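Side-chain contacts in alpha-glucosidase (Bacteroides thetaiotaomicron, PDB 5XFM), which hydrolyses glycosidic bonds as a family 97 glycoside hydrolase, a bifunctional beta-L-arabinopyranosidase and alpha-galactosidase: residues F472-H477 against T519-N524; T510-Q515 against D538-C543. The protein carries 1 engineered substitution. One frame throughout, in Å; residues are numbered along the deposited sequence.

Contact 1. Residues F472-H477 against T519-N524; sequences FNTCLH and TVLLQN
On the His-477 side of its meeting with Leu-522, Asn-473 O takes two backbone bonds at once, from Leu-476 N at 2.9 Å and from His-477 N at 3.0 Å. The same oxygen lies over the centre of the imidazole of His-477, 3.0 Å above its plane, so a carbonyl oxygen from the end of helix 470-474 stands over one face of the ring. Leu-522 comes in differently. Its CD2 methyl lies at the edge of the ring, close to the ring plane, and makes its nearest approach to His-477 CB, at 3.9 Å. Leu-522 is the first residue to leave helical geometry after helix 512-521, and although its side chain does not start out toward His-477, its end swings in.

One residue earlier, Leu-521 points at the other segment and puts CD1 4.0 Å from Thr-474 CG2, the two side chains crossing at about a right angle. Thr-474 can offer that methyl because its first torsion (chi1 -58°) sets CG2 anti to the backbone N. Its hydroxyl is turned elsewhere and bonds Glu-470 O, one turn back in its own helix. No hydrogen bond spans the two segments; the 161 Å² buried between them comes from these apolar meetings, with the His-477 ring edge beside Leu-522, all four residues being buried.

Around the pair, Leu-521 also packs on Val-568 and Leu-570 of strand 567-574 and on Ala-581 and Val-583 of strand 577-584, while Arg-572 bonds the carbonyls of Val-520 and Leu-521 where helix 512-521 ends. The contact thus joins the ends of helices 470-474 and 512-521, just before strand 526-528 of the parallel barrel sheet, with the antiparallel C-terminal sheet packed against them.

Contact 2. Residues T510-Q515 against D538-C543; sequences TTDVFQ and DVPAVC
Asp-512 and Cys-543 make the close part of this contact: Asp-512 CB lies 3.8 Å from Cys-543 SG, and both residues are buried, their side chains starting out toward each other. The thiol reaches across because SG sits beside its own backbone N, anti to the carbonyl carbon (chi1 -65°). Cys-543 SG lies nearer the methylene of Asp-512 than its carboxylate, whose OD2 is 4.1 Å from SG.

The other half is looser. Asp-512 OD2 grazes the ring of Pro-540, 4.0 Å from CD, the two side chains crossing at about a right angle. Pro-540 is partly exposed and gives up little surface here, and it stands at the N-cap position of helix 541-549. Pro-615, on strand 615-621, touches Asp-512, Pro-540 and Cys-543 alike, so that strand lies against both segments.

The first turn of helix 512-521, which carries Asp-512, is capped by Thr-511, whose OG1 accepts from Phe-514 N at 3.2 Å in a fairly straight bond (158°). Nearby, Gln-515 NE2 donates to Thr-510 OG1 at 2.8 Å, a bent bond (136°), and the carboxylate of Glu-470 bonds both of these side chains.

Since no hydrogen bond joins the two segments, the meeting is one of van der Waals packing. The charge of Asp-512 is answered on its own side, where OD1 forms a salt bridge with Arg-508. That arginine, together with the aspartate's place in the first turn of a helix, would probably keep the carboxylate ionised, while the sulfur packs chiefly on the CB methylene and the proline carbons lie near OD2.

Contacts 1 and 2 use opposite ends of helix 512-521, its end in contact 1 and its start in contact 2, with centres about 17 Å apart. Along the chain the segments alternate: 472-477, 510-515, 519-524, 538-543. Helix 512-521 is thereby tied to helix 470-474 before it and to helix 541-549 after it, all within the glycoside hydrolase 97 range, of the TIM-barrel clan. The contacts also touch directly, Thr-474 OG1 lying 3.8 Å from Phe-514 CZ. Strands of the C-terminal antiparallel sheet pack on both, so the shared helix lies at the junction between the barrel and that sheet.

Contact 1. Residues F472-H477 against T519-N524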
loop_
_atom_site.group_PDB
_atom_site.type_symbol
_atom_site.label_atom_id
_atom_site.label_comp_id
_atom_site.label_asym_id
_atom_site.label_seq_id
_atom_site.Cartn_x
_atom_site.Cartn_y
_atom_site.Cartn_z
ATOM N N PHE A 472 5.558 11.727 -12.041
ATOM C CA PHE A 472 4.107 11.558 -12.068
ATOM C C PHE A 472 3.622 10.512 -11.038
ATOM O O PHE A 472 2.758 10.798 -10.185
ATOM C CB PHE A 472 3.694 11.189 -13.503
ATOM C CG PHE A 472 2.246 10.823 -13.669
ATOM C CD1 PHE A 472 1.257 11.786 -13.561
ATOM C CD2 PHE A 472 1.883 9.527 -14.003
ATOM C CE1 PHE A 472 -0.074 11.453 -13.738
ATOM C CE2 PHE A 472 0.559 9.187 -14.186
ATOM C CZ PHE A 472 -0.424 10.149 -14.051
ATOM N N ASN A 473 4.197 9.313 -11.101
ATOM C CA ASN A 473 3.823 8.231 -10.191
ATOM C C ASN A 473 4.200 8.530 -8.739
ATOM O O ASN A 473 3.436 8.219 -7.805
ATOM C CB ASN A 473 4.462 6.917 -10.647
ATOM C CG ASN A 473 3.885 6.413 -11.960
ATOM O OD1 ASN A 473 4.615 6.173 -12.931
ATOM N ND2 ASN A 473 2.565 6.253 -11.999
ATOM N N THR A 474 5.364 9.152 -8.549
ATOM C CA THR A 474 5.773 9.629 -7.224
ATOM C C THR A 474 4.750 10.624 -6.666
ATOM O O THR A 474 4.497 10.667 -5.465
ATOM C CB THR A 474 7.168 10.278 -7.261
ATOM O OG1 THR A 474 8.121 9.328 -7.751
ATOM C CG2 THR A 474 7.600 10.729 -5.873
ATOM N N CYS A 475 4.154 11.420 -7.547
ATOM C CA CYS A 475 3.146 12.387 -7.133
ATOM C C CYS A 475 1.773 11.744 -7.077
ATOM O O CYS A 475 0.781 12.412 -6.785
ATOM C CB CYS A 475 3.114 13.594 -8.078
ATOM S SG CYS A 475 4.494 14.733 -7.872
ATOM N N LEU A 476 1.703 10.453 -7.381
ATOM C CA LEU A 476 0.453 9.737 -7.147
ATOM C C LEU A 476 0.453 8.964 -5.821
ATOM O O LEU A 476 -0.517 9.039 -5.055
ATOM C CB LEU A 476 0.159 8.779 -8.307
ATOM C CG LEU A 476 -0.228 9.442 -9.626
ATOM C CD1 LEU A 476 -0.240 8.422 -10.737
ATOM C CD2 LEU A 476 -1.581 10.136 -9.523
ATOM N N HIS A 477 1.553 8.267 -5.534
ATOM C CA HIS A 477 1.585 7.285 -4.438
ATOM C C HIS A 477 1.152 7.740 -3.036
ATOM O O HIS A 477 0.427 7.007 -2.369
ATOM C CB HIS A 477 2.989 6.693 -4.344
ATOM C CG HIS A 477 3.393 5.956 -5.580
ATOM N ND1 HIS A 477 2.490 5.249 -6.344
ATOM C CD2 HIS A 477 4.584 5.860 -6.215
ATOM C CE1 HIS A 477 3.113 4.729 -7.387
ATOM N NE2 HIS A 477 4.384 5.083 -7.330
ATOM N N THR A 519 12.750 9.483 -0.326
ATOM C CA THR A 519 12.925 8.624 0.848
ATOM C C THR A 519 11.960 9.008 1.972
ATOM O O THR A 519 11.654 8.205 2.857
ATOM C CB THR A 519 14.386 8.656 1.376
ATOM O OG1 THR A 519 14.694 9.950 1.914
ATOM C CG2 THR A 519 15.365 8.312 0.252
ATOM N N VAL A 520 11.475 10.241 1.927
ATOM C CA VAL A 520 10.509 10.705 2.902
ATOM C C VAL A 520 9.085 10.551 2.365
ATOM O O VAL A 520 8.160 10.214 3.108
ATOM C CB VAL A 520 10.785 12.167 3.289
ATOM C CG1 VAL A 520 9.740 12.664 4.265
ATOM C CG2 VAL A 520 12.172 12.286 3.899
ATOM N N LEU A 521 8.914 10.795 1.071
ATOM C CA LEU A 521 7.602 10.683 0.448
ATOM C C LEU A 521 7.043 9.260 0.473
ATOM O O LEU A 521 5.870 9.063 0.776
ATOM C CB LEU A 521 7.659 11.177 -0.996
ATOM C CG LEU A 521 7.922 12.675 -1.147
ATOM C CD1 LEU A 521 8.045 13.060 -2.616
ATOM C CD2 LEU A 521 6.839 13.485 -0.458
ATOM N N LEU A 522 7.880 8.274 0.158
ATOM C CA LEU A 522 7.421 6.889 0.034
ATOM C C LEU A 522 7.788 6.053 1.268
ATOM O O LEU A 522 8.968 5.821 1.539
ATOM C CB LEU A 522 8.010 6.254 -1.236
ATOM C CG LEU A 522 7.907 7.076 -2.530
ATOM C CD1 LEU A 522 8.397 6.291 -3.744
ATOM C CD2 LEU A 522 6.484 7.574 -2.758
ATOM N N GLN A 523 6.771 5.560 1.975
ATOM C CA GLN A 523 6.955 4.896 3.270
ATOM C C GLN A 523 6.977 3.362 3.196
ATOM O O GLN A 523 6.129 2.736 2.546
ATOM C CB GLN A 523 5.851 5.357 4.238
ATOM C CG GLN A 523 5.819 4.646 5.584
ATOM C CD GLN A 523 4.937 3.406 5.545
ATOM O OE1 GLN A 523 3.874 3.407 4.918
ATOM N NE2 GLN A 523 5.379 2.341 6.206
ATOM N N ASN A 524 7.976 2.773 3.850
ATOM C CA ASN A 524 8.057 1.328 4.081
ATOM C C ASN A 524 9.060 1.065 5.210
ATOM O O ASN A 524 10.145 1.650 5.219
ATOM C CB ASN A 524 8.459 0.583 2.804
ATOM C CG ASN A 524 8.147 -0.910 2.869
ATOM O OD1 ASN A 524 8.966 -1.711 3.320
ATOM N ND2 ASN A 524 6.955 -1.284 2.424
#

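Contact 2. Residues T510-Q515 against D538-C543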
loop_
_atom_site.group_PDB
_atom_site.type_symbol
_atom_site.label_atom_id
_atom_site.label_comp_id
_atom_site.label_asym_id
_atom_site.label_seq_id
_atom_site.Cartn_x
_atom_site.Cartn_y
_atom_site.Cartn_z
ATOM N N THR A 510 15.019 12.720 -13.084
ATOM C CA THR A 510 14.806 13.535 -11.897
ATOM C C THR A 510 16.123 13.881 -11.207
ATOM O O THR A 510 17.154 13.275 -11.482
ATOM C CB THR A 510 13.893 12.815 -10.896
ATOM O OG1 THR A 510 14.385 11.486 -10.685
ATOM C CG2 THR A 510 12.471 12.740 -11.428
ATOM N N THR A 511 16.078 14.859 -10.310
ATOM C CA THR A 511 17.282 15.331 -9.631
ATOM C C THR A 511 17.633 14.526 -8.378
ATOM O O THR A 511 16.821 13.745 -7.873
ATOM C CB THR A 511 17.148 16.807 -9.254
ATOM O OG1 THR A 511 16.103 16.960 -8.280
ATOM C CG2 THR A 511 16.808 17.627 -10.484
ATOM N N ASP A 512 18.850 14.725 -7.882
ATOM C CA ASP A 512 19.297 14.044 -6.678
ATOM C C ASP A 512 18.408 14.409 -5.496
ATOM O O ASP A 512 18.020 13.543 -4.711
ATOM C CB ASP A 512 20.754 14.389 -6.361
ATOM C CG ASP A 512 21.719 13.900 -7.423
ATOM O OD1 ASP A 512 21.267 13.231 -8.374
ATOM O OD2 ASP A 512 22.934 14.176 -7.300
ATOM N N VAL A 513 18.068 15.687 -5.383
ATOM C CA VAL A 513 17.260 16.142 -4.259
ATOM C C VAL A 513 15.843 15.574 -4.372
ATOM O O VAL A 513 15.225 15.242 -3.362
ATOM C CB VAL A 513 17.225 17.682 -4.166
ATOM C CG1 VAL A 513 16.302 18.123 -3.048
ATOM C CG2 VAL A 513 18.621 18.213 -3.888
ATOM N N PHE A 514 15.345 15.438 -5.600
ATOM C CA PHE A 514 14.110 14.690 -5.850
ATOM C C PHE A 514 14.191 13.304 -5.208
ATOM O O PHE A 514 13.293 12.885 -4.475
ATOM C CB PHE A 514 13.843 14.566 -7.355
ATOM C CG PHE A 514 12.604 13.773 -7.700
ATOM C CD1 PHE A 514 12.616 12.382 -7.682
ATOM C CD2 PHE A 514 11.434 14.420 -8.073
ATOM C CE1 PHE A 514 11.483 11.657 -7.994
ATOM C CE2 PHE A 514 10.293 13.698 -8.395
ATOM C CZ PHE A 514 10.318 12.316 -8.353
ATOM N N GLN A 515 15.267 12.592 -5.516
ATOM C CA GLN A 515 15.480 11.245 -4.996
ATOM C C GLN A 515 15.537 11.195 -3.479
ATOM O O GLN A 515 14.999 10.271 -2.873
ATOM C CB GLN A 515 16.761 10.639 -5.586
ATOM C CG GLN A 515 16.710 10.461 -7.088
ATOM C CD GLN A 515 15.651 9.442 -7.486
ATOM O OE1 GLN A 515 15.552 8.369 -6.889
ATOM N NE2 GLN A 515 14.859 9.773 -8.499
ATOM N N ASP A 538 30.826 8.775 -6.851
ATOM C CA ASP A 538 30.290 9.598 -7.944
ATOM C C ASP A 538 29.016 10.368 -7.588
ATOM O O ASP A 538 28.357 10.937 -8.463
ATOM C CB ASP A 538 30.041 8.739 -9.194
ATOM C CG ASP A 538 29.115 7.558 -8.937
ATOM O OD1 ASP A 538 28.228 7.653 -8.061
ATOM O OD2 ASP A 538 29.274 6.529 -9.632
ATOM N N VAL A 539 28.682 10.394 -6.303
ATOM C CA VAL A 539 27.541 11.164 -5.827
ATOM C C VAL A 539 28.024 12.208 -4.824
ATOM O O VAL A 539 28.820 11.887 -3.939
ATOM C CB VAL A 539 26.481 10.251 -5.175
ATOM C CG1 VAL A 539 25.344 11.073 -4.566
ATOM C CG2 VAL A 539 25.943 9.255 -6.191
ATOM N N PRO A 540 27.570 13.466 -4.984
ATOM C CA PRO A 540 27.901 14.560 -4.063
ATOM C C PRO A 540 27.731 14.137 -2.608
ATOM O O PRO A 540 26.725 13.513 -2.274
ATOM C CB PRO A 540 26.893 15.648 -4.432
ATOM C CG PRO A 540 26.599 15.406 -5.869
ATOM C CD PRO A 540 26.732 13.925 -6.107
ATOM N N ALA A 541 28.693 14.502 -1.766
ATOM C CA ALA A 541 28.791 13.984 -0.404
ATOM C C ALA A 541 27.547 14.272 0.426
ATOM O O ALA A 541 27.190 13.486 1.293
ATOM C CB ALA A 541 30.029 14.545 0.285
ATOM N N VAL A 542 26.891 15.397 0.167
ATOM C CA VAL A 542 25.728 15.776 0.958
ATOM C C VAL A 542 24.570 14.781 0.784
ATOM O O VAL A 542 23.814 14.519 1.732
ATOM C CB VAL A 542 25.259 17.209 0.610
ATOM C CG1 VAL A 542 26.345 18.215 0.953
ATOM C CG2 VAL A 542 24.871 17.321 -0.855
ATOM N N CYS A 543 24.450 14.205 -0.410
ATOM C CA CYS A 543 23.417 13.207 -0.670
ATOM C C CYS A 543 23.672 11.925 0.126
ATOM O O CYS A 543 22.785 11.414 0.814
ATOM C CB CYS A 543 23.331 12.893 -2.164
ATOM S SG CYS A 543 22.797 14.290 -3.185
#